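Local coordinates for rhamnogalacturonan endolyase YesW (Bacillus subtilis, PDB 2ZUX), which cleaves the rhamnogalacturonan of plant cell-wall pectin within the chain by elimination, releasing oligosaccharides, and requires calcium or manganese for activity, at residues S281-R286 / D339-G344; L12-T17 / I21-R26; N138-D141 / Y147-D150. All coordinates share one frame; numbering follows the deposited sequence.

In the fold
Contacts 1 and 3 belong to the beta-propeller, contact 2 to the N-terminal beta-sheet domain, and none shares a strand or loop with another. Contact 1 lies deepest: its centre is about 14 Å from that of the chain, and it joins two propeller blades through side chains alone, beside a pair of calcium ions. Contact 2, a hairpin on the opposite side of the chain's centre, is likewise largely buried but is built on backbone hydrogen bonds with mostly apolar side chains on its faces. Contact 3 is a partly buried loop contact near a rhamnose pocket, held by hydrogen bonds involving a side-chain amide, an ammonium group and a water; its nearest atoms are about 14 Å from those of contact 1.

Contact 1 (S281-R286 / D339-G344); sequences SLIMTR and DEIIFG. With CA (calcium ion), chain K; CA (calcium ion), chain L.
I283 and I341 meet tip to tip, with CD1 of I283 4.1 Å from CD1 of I341. I341 is extended at its second torsion (chi2 154°), which carries its terminal methyl across to lie against both CD1 and CG2 of I283; I283 folds its own ethyl arm (chi2 -62°) and offers both branches. One step further along, T285 and F343 pass side by side, pointing opposite ways. The hydroxyl of T285, placed between its backbone N and carbonyl carbon (chi1 80°), comes in near the plane of the F343 ring, at its edge, with OG1 3.6 Å from CE1. CB and CG2 of T285 press on the same CE1. Next to I341, E340 faces another way: OE2 bridges two calcium ions, while OE1 joins it in gripping one of them. That ion is completed by D332, D334, D336 and K338, the other by D334, D336, D349 and H350. The two sheets, in consecutive propeller blades, turn I283/T285 and I341/F343 toward each other, with the CA atoms of I283 and I341 9.2 Å apart. I283 also packs on A273 and A296 of its own sheet, F343 reaches L269 and L294 of that facing sheet, and I341 touches I330 of strand 329-331.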
ATOM      1  N   SER A 281      -0.930 -15.162  -4.288  1.00 11.05           N
ATOM      2  CA  SER A 281      -0.291 -15.915  -3.217  1.00 10.81           C
ATOM      3  C   SER A 281       0.134 -14.938  -2.132  1.00 10.90           C
ATOM      4  O   SER A 281       0.234 -13.731  -2.376  1.00 10.72           O
ATOM      5  CB  SER A 281       0.946 -16.660  -3.720  1.00 10.87           C
ATOM      6  OG  SER A 281       0.623 -17.594  -4.745  1.00 11.37           O
ATOM      7  N   LEU A 282       0.392 -15.474  -0.947  1.00 10.62           N
ATOM      8  CA  LEU A 282       0.775 -14.685   0.218  1.00 10.69           C
ATOM      9  C   LEU A 282       2.260 -14.877   0.493  1.00 10.45           C
ATOM     10  O   LEU A 282       2.732 -16.009   0.551  1.00 10.96           O
ATOM     11  CB  LEU A 282      -0.034 -15.181   1.418  1.00 10.97           C
ATOM     12  CG  LEU A 282       0.281 -14.590   2.789  1.00 10.93           C
ATOM     13  CD1 LEU A 282      -0.162 -13.133   2.817  1.00 11.65           C
ATOM     14  CD2 LEU A 282      -0.424 -15.406   3.867  1.00 12.14           C
ATOM     15  N   ILE A 283       2.990 -13.777   0.678  1.00 10.33           N
ATOM     16  CA  ILE A 283       4.415 -13.827   0.999  1.00 10.88           C
ATOM     17  C   ILE A 283       4.623 -13.340   2.431  1.00 10.40           C
ATOM     18  O   ILE A 283       4.145 -12.266   2.787  1.00 11.01           O
ATOM     19  CB  ILE A 283       5.235 -12.911   0.060  1.00 11.37           C
ATOM     20  CG1 ILE A 283       4.855 -13.156  -1.411  1.00 12.27           C
ATOM     21  CG2 ILE A 283       6.743 -13.060   0.332  1.00 12.45           C
ATOM     22  CD1 ILE A 283       5.140 -14.564  -1.920  1.00 12.95           C
ATOM     23  N   MET A 284       5.314 -14.134   3.250  1.00 10.14           N
ATOM     24  CA  MET A 284       5.747 -13.708   4.584  1.00 10.20           C
ATOM     25  C   MET A 284       7.266 -13.765   4.599  1.00  9.40           C
ATOM     26  O   MET A 284       7.855 -14.780   4.198  1.00 10.32           O
ATOM     27  CB  MET A 284       5.202 -14.638   5.673  1.00 10.88           C
ATOM     28  CG  MET A 284       3.706 -14.544   5.889  1.00 12.73           C
ATOM     29  SD  MET A 284       3.239 -13.009   6.777  1.00 21.13           S
ATOM     30  CE  MET A 284       1.780 -12.628   5.841  1.00 18.97           C
ATOM     31  N   THR A 285       7.900 -12.687   5.056  1.00  9.31           N
ATOM     32  CA  THR A 285       9.356 -12.647   5.139  1.00  9.03           C
ATOM     33  C   THR A 285       9.839 -12.354   6.551  1.00  9.24           C
ATOM     34  O   THR A 285       9.102 -11.803   7.391  1.00  9.41           O
ATOM     35  CB  THR A 285       9.978 -11.620   4.164  1.00  9.43           C
ATOM     36  OG1 THR A 285       9.876 -10.303   4.711  1.00  9.53           O
ATOM     37  CG2 THR A 285       9.257 -11.632   2.834  1.00 10.03           C
ATOM     38  N   ARG A 286      11.088 -12.708   6.814  1.00  9.11           N
ATOM     39  CA  ARG A 286      11.674 -12.500   8.132  1.00  9.07           C
ATOM     40  C   ARG A 286      13.146 -12.249   7.945  1.00  9.49           C
ATOM     41  O   ARG A 286      13.822 -13.005   7.240  1.00  9.58           O
ATOM     42  CB  ARG A 286      11.449 -13.725   9.023  1.00  9.35           C
ATOM     43  CG  ARG A 286      11.829 -13.533  10.490  1.00  9.92           C
ATOM     44  CD  ARG A 286      11.398 -14.711  11.328  1.00  9.83           C
ATOM     45  NE  ARG A 286      11.294 -14.330  12.732  1.00 10.22           N
ATOM     46  CZ  ARG A 286      10.504 -14.927  13.620  1.00  9.68           C
ATOM     47  NH1 ARG A 286       9.770 -15.980  13.272  1.00 10.63           N
ATOM     48  NH2 ARG A 286      10.459 -14.464  14.868  1.00 10.45           N
ATOM     49  N   ASP A 339       4.596 -12.829 -10.918  1.00 11.45           N
ATOM     50  CA  ASP A 339       5.233 -11.801 -10.092  1.00 11.32           C
ATOM     51  C   ASP A 339       6.530 -12.252  -9.451  1.00 11.24           C
ATOM     52  O   ASP A 339       6.646 -13.365  -8.948  1.00 10.94           O
ATOM     53  CB  ASP A 339       4.273 -11.312  -9.002  1.00 11.25           C
ATOM     54  CG  ASP A 339       3.160 -10.453  -9.547  1.00 11.30           C
ATOM     55  OD1 ASP A 339       3.374  -9.768 -10.574  1.00 12.89           O
ATOM     56  OD2 ASP A 339       2.067 -10.467  -8.954  1.00 10.18           O
ATOM     57  N   GLU A 340       7.494 -11.341  -9.489  1.00 11.10           N
ATOM     58  CA  GLU A 340       8.724 -11.452  -8.745  1.00 11.30           C
ATOM     59  C   GLU A 340       8.673 -10.489  -7.559  1.00 10.54           C
ATOM     60  O   GLU A 340       7.788  -9.618  -7.473  1.00 10.42           O
ATOM     61  CB  GLU A 340       9.903 -11.138  -9.665  1.00 11.46           C
ATOM     62  CG  GLU A 340      10.220 -12.265 -10.678  1.00 13.01           C
ATOM     63  CD  GLU A 340       9.239 -12.323 -11.854  1.00 13.98           C
ATOM     64  OE1 GLU A 340       8.886 -11.261 -12.420  1.00 12.72           O
ATOM     65  OE2 GLU A 340       8.806 -13.450 -12.233  1.00 15.12           O
ATOM     66  N   ILE A 341       9.621 -10.650  -6.646  1.00 10.31           N
ATOM     67  CA  ILE A 341       9.674  -9.866  -5.416  1.00 10.56           C
ATOM     68  C   ILE A 341      10.946  -9.021  -5.429  1.00  9.93           C
ATOM     69  O   ILE A 341      12.048  -9.561  -5.550  1.00 10.58           O
ATOM     70  CB  ILE A 341       9.670 -10.785  -4.179  1.00 11.04           C
ATOM     71  CG1 ILE A 341       8.417 -11.674  -4.161  1.00 12.03           C
ATOM     72  CG2 ILE A 341       9.772  -9.962  -2.894  1.00 11.38           C
ATOM     73  CD1 ILE A 341       8.588 -12.979  -3.404  1.00 15.04           C
ATOM     74  N   ILE A 342      10.781  -7.702  -5.319  1.00  9.23           N
ATOM     75  CA  ILE A 342      11.908  -6.786  -5.202  1.00 10.14           C
ATOM     76  C   ILE A 342      12.131  -6.564  -3.710  1.00  9.75           C
ATOM     77  O   ILE A 342      11.351  -5.870  -3.043  1.00 10.04           O
ATOM     78  CB  ILE A 342      11.658  -5.448  -5.944  1.00 10.03           C
ATOM     79  CG1 ILE A 342      11.371  -5.678  -7.439  1.00 10.98           C
ATOM     80  CG2 ILE A 342      12.847  -4.497  -5.766  1.00 11.14           C
ATOM     81  CD1 ILE A 342      12.454  -6.454  -8.178  1.00 13.56           C
ATOM     82  N   PHE A 343      13.168  -7.198  -3.181  1.00  9.60           N
ATOM     83  CA  PHE A 343      13.425  -7.228  -1.750  1.00  9.38           C
ATOM     84  C   PHE A 343      14.648  -6.350  -1.477  1.00  9.39           C
ATOM     85  O   PHE A 343      15.759  -6.839  -1.260  1.00  9.20           O
ATOM     86  CB  PHE A 343      13.664  -8.680  -1.314  1.00  9.48           C
ATOM     87  CG  PHE A 343      13.585  -8.907   0.174  1.00  9.13           C
ATOM     88  CD1 PHE A 343      12.357  -9.141   0.796  1.00  9.74           C
ATOM     89  CD2 PHE A 343      14.738  -8.904   0.954  1.00  9.28           C
ATOM     90  CE1 PHE A 343      12.284  -9.356   2.175  1.00  9.88           C
ATOM     91  CE2 PHE A 343      14.661  -9.130   2.319  1.00 10.26           C
ATOM     92  CZ  PHE A 343      13.431  -9.346   2.933  1.00 10.02           C
ATOM     93  N   GLY A 344      14.447  -5.034  -1.518  1.00  9.24           N
ATOM     94  CA  GLY A 344      15.552  -4.098  -1.349  1.00  9.31           C
ATOM     95  C   GLY A 344      16.550  -4.245  -2.481  1.00  9.28           C
ATOM     96  O   GLY A 344      16.208  -4.022  -3.644  1.00  9.45           O
TER
HETATM   97 CA    CA K 637       9.846 -15.322 -13.223  1.00 16.27          CA
HETATM   98 CA    CA L 638       7.701 -12.561 -13.995  1.00 16.53          CA

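Contact 2 (L12-T17 / I21-R26); sequences LVAVKT and IFVSWR
L12 presses the methyl CD1 into V23, crossing it obliquely, and CD1 lies only 3.5 Å from V23 CG1, a close approach for two methyls. The same methyl also rests on CB of W25, 3.9 Å away, so it fills the notch between the two side chains. Strands 13-17 and 20-24 form an antiparallel beta hairpin, their local axes at 158°. V13 with S24 and V15 with F22 are the hydrogen-bonded pairs; between and beyond them come the non-hydrogen-bonded pairs A14 with V23 and K16 with I21. On the face carrying A14, K16, I21 and V23, the small A14 makes a low spot that I21 CG2 fills, at 3.8 Å from A14 CB; V23 CG2, further along the same strand, lies 4.2 Å from A14 CB. I21 divides its two branches. With CG1 beside the backbone N (chi1 -51°), CG2 is left anti to N and meets A14, whereas CD1, at the end of the CG1 arm, lies over K16, 3.9 Å from its CA. Trimming I21 to an alanine would probably open a gap beside A14 and deprive the aliphatic stem of K16 of the methyl over it. On the face of V13, V15, F22 and S24, V13 CG1 rests 3.6 Å from S24 OG. At the end of the hairpin, T17 CG2 meets F22 CB. Y67 of strand 66-73 covers A14 and I21. The polar ends find partners outside the two segments: S24 OG bonds D510 N, T17 OG1 bonds G20 O and K16 NZ bonds A88 O. Between residues 12-17 and 21-26, polar bonding consists of four main-chain N-H...O bonds, such as V15 N to F22 O at 2.8 Å, and the side chains add mutual apolar fit.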
ATOM      1  N   LEU A  12     -18.816   5.636  -7.805  1.00 12.47           N
ATOM      2  CA  LEU A  12     -19.359   6.973  -8.004  1.00 12.67           C
ATOM      3  C   LEU A  12     -19.272   7.803  -6.723  1.00 12.81           C
ATOM      4  O   LEU A  12     -19.637   7.326  -5.647  1.00 13.64           O
ATOM      5  CB  LEU A  12     -20.807   6.892  -8.514  1.00 12.66           C
ATOM      6  CG  LEU A  12     -21.490   8.206  -8.884  1.00 13.22           C
ATOM      7  CD1 LEU A  12     -20.786   8.874 -10.049  1.00 13.91           C
ATOM      8  CD2 LEU A  12     -22.947   7.935  -9.232  1.00 13.74           C
ATOM      9  N   VAL A  13     -18.773   9.028  -6.853  1.00 12.89           N
ATOM     10  CA  VAL A  13     -18.672   9.965  -5.737  1.00 13.52           C
ATOM     11  C   VAL A  13     -19.114  11.352  -6.209  1.00 13.67           C
ATOM     12  O   VAL A  13     -18.891  11.719  -7.366  1.00 13.75           O
ATOM     13  CB  VAL A  13     -17.226   9.982  -5.133  1.00 13.76           C
ATOM     14  CG1 VAL A  13     -16.234  10.681  -6.052  1.00 14.61           C
ATOM     15  CG2 VAL A  13     -17.213  10.625  -3.756  1.00 14.57           C
ATOM     16  N   ALA A  14     -19.771  12.097  -5.321  1.00 13.74           N
ATOM     17  CA  ALA A  14     -20.242  13.444  -5.611  1.00 14.00           C
ATOM     18  C   ALA A  14     -19.891  14.333  -4.436  1.00 13.71           C
ATOM     19  O   ALA A  14     -20.169  13.987  -3.284  1.00 14.33           O
ATOM     20  CB  ALA A  14     -21.747  13.455  -5.860  1.00 14.02           C
ATOM     21  N   VAL A  15     -19.250  15.458  -4.728  1.00 13.81           N
ATOM     22  CA  VAL A  15     -18.697  16.315  -3.691  1.00 14.31           C
ATOM     23  C   VAL A  15     -19.100  17.755  -3.957  1.00 15.24           C
ATOM     24  O   VAL A  15     -18.919  18.266  -5.065  1.00 15.02           O
ATOM     25  CB  VAL A  15     -17.147  16.214  -3.627  1.00 13.55           C
ATOM     26  CG1 VAL A  15     -16.588  17.059  -2.480  1.00 13.37           C
ATOM     27  CG2 VAL A  15     -16.683  14.761  -3.489  1.00 14.34           C
ATOM     28  N   LYS A  16     -19.653  18.400  -2.937  1.00 16.94           N
ATOM     29  CA  LYS A  16     -20.036  19.799  -3.028  1.00 18.70           C
ATOM     30  C   LYS A  16     -18.799  20.692  -3.115  1.00 18.92           C
ATOM     31  O   LYS A  16     -17.848  20.535  -2.341  1.00 18.85           O
ATOM     32  CB  LYS A  16     -20.889  20.179  -1.816  1.00 18.82           C
ATOM     33  CG  LYS A  16     -21.579  21.530  -1.897  1.00 20.60           C
ATOM     34  CD  LYS A  16     -22.283  21.843  -0.574  1.00 21.05           C
ATOM     35  CE  LYS A  16     -21.298  22.338   0.487  1.00 24.33           C
ATOM     36  NZ  LYS A  16     -21.700  22.011   1.888  1.00 25.98           N
ATOM     37  N   THR A  17     -18.816  21.610  -4.080  1.00 19.93           N
ATOM     38  CA  THR A  17     -17.792  22.645  -4.219  1.00 21.34           C
ATOM     39  C   THR A  17     -18.501  23.969  -4.481  1.00 22.15           C
ATOM     40  O   THR A  17     -19.699  23.985  -4.772  1.00 22.34           O
ATOM     41  CB  THR A  17     -16.825  22.369  -5.400  1.00 21.11           C
ATOM     42  OG1 THR A  17     -17.498  22.623  -6.641  1.00 22.08           O
ATOM     43  CG2 THR A  17     -16.306  20.926  -5.382  1.00 21.53           C
ATOM     44  N   ILE A  21     -21.480  20.686  -8.055  1.00 19.21           N
ATOM     45  CA  ILE A  21     -21.202  19.353  -7.537  1.00 18.03           C
ATOM     46  C   ILE A  21     -20.183  18.650  -8.428  1.00 17.03           C
ATOM     47  O   ILE A  21     -20.430  18.431  -9.614  1.00 17.38           O
ATOM     48  CB  ILE A  21     -22.494  18.509  -7.417  1.00 18.14           C
ATOM     49  CG1 ILE A  21     -23.585  19.278  -6.649  1.00 18.00           C
ATOM     50  CG2 ILE A  21     -22.203  17.141  -6.794  1.00 17.90           C
ATOM     51  CD1 ILE A  21     -23.188  19.750  -5.249  1.00 18.84           C
ATOM     52  N   PHE A  22     -19.023  18.335  -7.858  1.00 15.59           N
ATOM     53  CA  PHE A  22     -18.014  17.559  -8.569  1.00 14.47           C
ATOM     54  C   PHE A  22     -18.337  16.078  -8.461  1.00 14.21           C
ATOM     55  O   PHE A  22     -18.474  15.545  -7.365  1.00 13.85           O
ATOM     56  CB  PHE A  22     -16.616  17.847  -8.022  1.00 14.37           C
ATOM     57  CG  PHE A  22     -15.537  17.063  -8.704  1.00 13.91           C
ATOM     58  CD1 PHE A  22     -14.899  17.566  -9.831  1.00 14.13           C
ATOM     59  CD2 PHE A  22     -15.170  15.809  -8.229  1.00 14.70           C
ATOM     60  CE1 PHE A  22     -13.900  16.827 -10.465  1.00 16.05           C
ATOM     61  CE2 PHE A  22     -14.180  15.074  -8.864  1.00 14.85           C
ATOM     62  CZ  PHE A  22     -13.549  15.586  -9.979  1.00 15.33           C
ATOM     63  N   VAL A  23     -18.446  15.423  -9.614  1.00 13.73           N
ATOM     64  CA  VAL A  23     -18.791  14.006  -9.687  1.00 13.46           C
ATOM     65  C   VAL A  23     -17.651  13.262 -10.384  1.00 13.41           C
ATOM     66  O   VAL A  23     -17.170  13.701 -11.423  1.00 13.08           O
ATOM     67  CB  VAL A  23     -20.124  13.789 -10.474  1.00 13.80           C
ATOM     68  CG1 VAL A  23     -20.533  12.335 -10.487  1.00 14.06           C
ATOM     69  CG2 VAL A  23     -21.258  14.647  -9.889  1.00 13.73           C
ATOM     70  N   SER A  24     -17.198  12.151  -9.810  1.00 12.62           N
ATOM     71  CA  SER A  24     -16.225  11.303 -10.506  1.00 12.38           C
ATOM     72  C   SER A  24     -16.505   9.834 -10.251  1.00 11.86           C
ATOM     73  O   SER A  24     -17.207   9.464  -9.302  1.00 12.00           O
ATOM     74  CB  SER A  24     -14.758  11.695 -10.227  1.00 12.74           C
ATOM     75  OG  SER A  24     -14.250  11.112  -9.033  1.00 12.13           O
ATOM     76  N   TRP A  25     -15.993   8.996 -11.147  1.00 11.45           N
ATOM     77  CA  TRP A  25     -16.292   7.573 -11.111  1.00 11.47           C
ATOM     78  C   TRP A  25     -15.204   6.777 -11.824  1.00 10.97           C
ATOM     79  O   TRP A  25     -14.309   7.354 -12.456  1.00 11.35           O
ATOM     80  CB  TRP A  25     -17.680   7.283 -11.718  1.00 11.88           C
ATOM     81  CG  TRP A  25     -17.826   7.667 -13.175  1.00 11.36           C
ATOM     82  CD1 TRP A  25     -17.623   6.862 -14.262  1.00 12.23           C
ATOM     83  CD2 TRP A  25     -18.202   8.954 -13.694  1.00 11.98           C
ATOM     84  NE1 TRP A  25     -17.857   7.566 -15.428  1.00 12.44           N
ATOM     85  CE2 TRP A  25     -18.218   8.848 -15.106  1.00 11.55           C
ATOM     86  CE3 TRP A  25     -18.531  10.183 -13.103  1.00 12.29           C
ATOM     87  CZ2 TRP A  25     -18.537   9.930 -15.936  1.00 12.50           C
ATOM     88  CZ3 TRP A  25     -18.857  11.259 -13.930  1.00 13.02           C
ATOM     89  CH2 TRP A  25     -18.851  11.123 -15.331  1.00 12.19           C
ATOM     90  N   ARG A  26     -15.287   5.460 -11.706  1.00 11.12           N
ATOM     91  CA  ARG A  26     -14.269   4.571 -12.251  1.00 11.49           C
ATOM     92  C   ARG A  26     -14.473   4.264 -13.715  1.00 11.77           C
ATOM     93  O   ARG A  26     -15.606   4.098 -14.177  1.00 12.33           O
ATOM     94  CB  ARG A  26     -14.281   3.242 -11.510  1.00 11.48           C
ATOM     95  CG  ARG A  26     -13.903   3.319 -10.055  1.00 12.31           C
ATOM     96  CD  ARG A  26     -14.234   2.027  -9.358  1.00 12.96           C
ATOM     97  NE  ARG A  26     -13.671   1.986  -8.016  1.00 13.42           N
ATOM     98  CZ  ARG A  26     -14.206   1.346  -6.978  1.00 12.59           C
ATOM     99  NH1 ARG A  26     -15.370   0.717  -7.081  1.00 12.80           N
ATOM    100  NH2 ARG A  26     -13.568   1.358  -5.813  1.00 14.05           N
TER

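Contact 3 (N138-D141 / Y147-D150); sequences NSKD and YTGD. With RAM (alpha-L-rhamnopyranose), chain O.
The loop between strands 129-136 and 152-156 of a propeller blade doubles back on itself here, and its second limb ends at D150 in a rhamnose pocket. The direct hydrogen bond between the limbs uses a side-chain amide: G149 N donates to N138 OD1 at 3.0 Å, almost straight at the hydrogen (168°), with the donor tilted somewhat from the amide plane. N138 turns its CG between its own backbone N and carbonyl carbon (chi1 59°), a position that aims the flat amide at the opposite limb. Its other end is also held, since ND2 bonds E108 OE1. K140 curls back, its chain kinked at the second torsion (chi2 -77°), and NZ donates to N138 O at 2.8 Å from above the carbonyl plane. The same ammonium group donates a hydrogen bond to a water, which in turn donates to Y147 O at 2.7 Å, so a charged side chain and one solvent molecule tie the backbones of both limbs. T148 slides alongside the bent lysine: its methyl CG2 sits 3.5 Å from K140 CG and 3.4 Å from N138 O, while OG1 turns to A174 N. Beyond G149, D150 OD1 accepts the O1 hydroxyl of the rhamnose at 2.7 Å. N167 ND2 bonds the second carboxylate oxygen, OD2, which is likely to limit rotation of the carboxylate, and R218 NH1 also bonds the sugar. At the other limb, S139 OG bonds D135, a substrate-binding residue on strand 129-136. The loop thus runs between sugar-binding residues at its two ends, and K140 and T148 pack on R173 of another loop, where a backbone bond to A174 also holds K140.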
ATOM      1  N   ASN A 138       2.949   3.328  23.314  1.00 12.59           N
ATOM      2  CA  ASN A 138       4.240   2.771  23.709  1.00 12.14           C
ATOM      3  C   ASN A 138       4.786   1.737  22.724  1.00 12.03           C
ATOM      4  O   ASN A 138       5.629   0.928  23.083  1.00 11.91           O
ATOM      5  CB  ASN A 138       4.170   2.180  25.125  1.00 12.44           C
ATOM      6  CG  ASN A 138       3.126   1.087  25.254  1.00 12.60           C
ATOM      7  OD1 ASN A 138       2.451   0.724  24.287  1.00 12.88           O
ATOM      8  ND2 ASN A 138       2.981   0.557  26.468  1.00 13.55           N
ATOM      9  N   SER A 139       4.306   1.761  21.483  1.00 11.14           N
ATOM     10  CA  SER A 139       4.843   0.857  20.460  1.00 11.34           C
ATOM     11  C   SER A 139       6.345   1.094  20.296  1.00 11.48           C
ATOM     12  O   SER A 139       6.852   2.182  20.591  1.00 11.93           O
ATOM     13  CB  SER A 139       4.105   1.033  19.137  1.00 11.33           C
ATOM     14  OG  SER A 139       4.259   2.344  18.624  1.00 11.63           O
ATOM     15  N   LYS A 140       7.054   0.066  19.837  1.00 11.23           N
ATOM     16  CA  LYS A 140       8.512   0.048  19.922  1.00 11.37           C
ATOM     17  C   LYS A 140       9.195  -0.274  18.609  1.00 11.37           C
ATOM     18  O   LYS A 140       8.753  -1.166  17.867  1.00 11.31           O
ATOM     19  CB  LYS A 140       8.955  -0.996  20.953  1.00 11.80           C
ATOM     20  CG  LYS A 140       8.609  -0.661  22.405  1.00 13.60           C
ATOM     21  CD  LYS A 140       9.557   0.392  22.971  1.00 15.12           C
ATOM     22  CE  LYS A 140       9.128   0.855  24.363  1.00 16.95           C
ATOM     23  NZ  LYS A 140       7.977   1.791  24.286  1.00 18.53           N
ATOM     24  N   ASP A 141      10.288   0.437  18.340  1.00 11.10           N
ATOM     25  CA  ASP A 141      11.246  -0.017  17.349  1.00 11.28           C
ATOM     26  C   ASP A 141      11.960  -1.259  17.881  1.00 11.03           C
ATOM     27  O   ASP A 141      12.073  -1.451  19.092  1.00 10.97           O
ATOM     28  CB  ASP A 141      12.271   1.065  17.028  1.00 11.46           C
ATOM     29  CG  ASP A 141      13.241   0.623  15.957  1.00 12.16           C
ATOM     30  OD1 ASP A 141      12.797   0.458  14.801  1.00 12.39           O
ATOM     31  OD2 ASP A 141      14.431   0.418  16.272  1.00 13.26           O
ATOM     32  N   TYR A 147       7.776  -3.035  27.303  1.00 12.88           N
ATOM     33  CA  TYR A 147       6.483  -3.650  27.039  1.00 13.36           C
ATOM     34  C   TYR A 147       5.613  -2.770  26.157  1.00 13.10           C
ATOM     35  O   TYR A 147       5.705  -1.543  26.213  1.00 13.43           O
ATOM     36  CB  TYR A 147       5.756  -3.920  28.356  1.00 14.02           C
ATOM     37  CG  TYR A 147       6.341  -5.047  29.180  1.00 14.69           C
ATOM     38  CD1 TYR A 147       5.842  -6.343  29.079  1.00 15.13           C
ATOM     39  CD2 TYR A 147       7.384  -4.813  30.073  1.00 17.90           C
ATOM     40  CE1 TYR A 147       6.370  -7.389  29.847  1.00 16.01           C
ATOM     41  CE2 TYR A 147       7.923  -5.847  30.833  1.00 18.34           C
ATOM     42  CZ  TYR A 147       7.408  -7.128  30.724  1.00 16.60           C
ATOM     43  OH  TYR A 147       7.943  -8.145  31.491  1.00 17.20           O
ATOM     44  N   THR A 148       4.754  -3.400  25.356  1.00 12.26           N
ATOM     45  CA  THR A 148       3.838  -2.655  24.489  1.00 12.56           C
ATOM     46  C   THR A 148       2.391  -3.049  24.745  1.00 12.10           C
ATOM     47  O   THR A 148       2.115  -4.169  25.174  1.00 12.84           O
ATOM     48  CB  THR A 148       4.144  -2.877  22.982  1.00 12.25           C
ATOM     49  OG1 THR A 148       4.003  -4.268  22.644  1.00 12.49           O
ATOM     50  CG2 THR A 148       5.549  -2.419  22.638  1.00 12.43           C
ATOM     51  N   GLY A 149       1.465  -2.129  24.491  1.00 12.05           N
ATOM     52  CA  GLY A 149       0.050  -2.466  24.500  1.00 11.79           C
ATOM     53  C   GLY A 149      -0.331  -3.379  23.343  1.00 11.73           C
ATOM     54  O   GLY A 149       0.432  -3.525  22.373  1.00 11.59           O
ATOM     55  N   ASP A 150      -1.511  -3.988  23.440  1.00 11.66           N
ATOM     56  CA  ASP A 150      -2.038  -4.863  22.397  1.00 11.53           C
ATOM     57  C   ASP A 150      -2.176  -4.136  21.067  1.00 11.42           C
ATOM     58  O   ASP A 150      -2.537  -2.960  21.030  1.00 11.34           O
ATOM     59  CB  ASP A 150      -3.431  -5.379  22.783  1.00 11.73           C
ATOM     60  CG  ASP A 150      -3.410  -6.421  23.892  1.00 13.19           C
ATOM     61  OD1 ASP A 150      -2.358  -7.056  24.133  1.00 13.81           O
ATOM     62  OD2 ASP A 150      -4.491  -6.617  24.496  1.00 14.31           O
TER
HETATM   63  C1  RAM O 641      -3.210  -7.444  27.300  1.00 21.31           C
HETATM   64  C2  RAM O 641      -3.485  -8.116  28.644  1.00 22.98           C
HETATM   65  C3  RAM O 641      -2.193  -8.224  29.452  1.00 22.98           C
HETATM   66  C4  RAM O 641      -1.471  -6.879  29.530  1.00 22.12           C
HETATM   67  C5  RAM O 641      -1.257  -6.305  28.126  1.00 21.68           C
HETATM   68  C6  RAM O 641      -0.608  -4.924  28.157  1.00 21.91           C
HETATM   69  O1  RAM O 641      -2.475  -8.319  26.469  1.00 20.32           O
HETATM   70  O2  RAM O 641      -4.437  -7.347  29.350  1.00 24.86           O
HETATM   71  O3  RAM O 641      -2.481  -8.683  30.755  1.00 23.88           O
HETATM   72  O4  RAM O 641      -0.246  -7.036  30.220  1.00 20.54           O
HETATM   73  O5  RAM O 641      -2.509  -6.217  27.466  1.00 21.00           O
HETATM   74  O   HOH W   1       7.094   0.674  26.935  1.00 15.68           O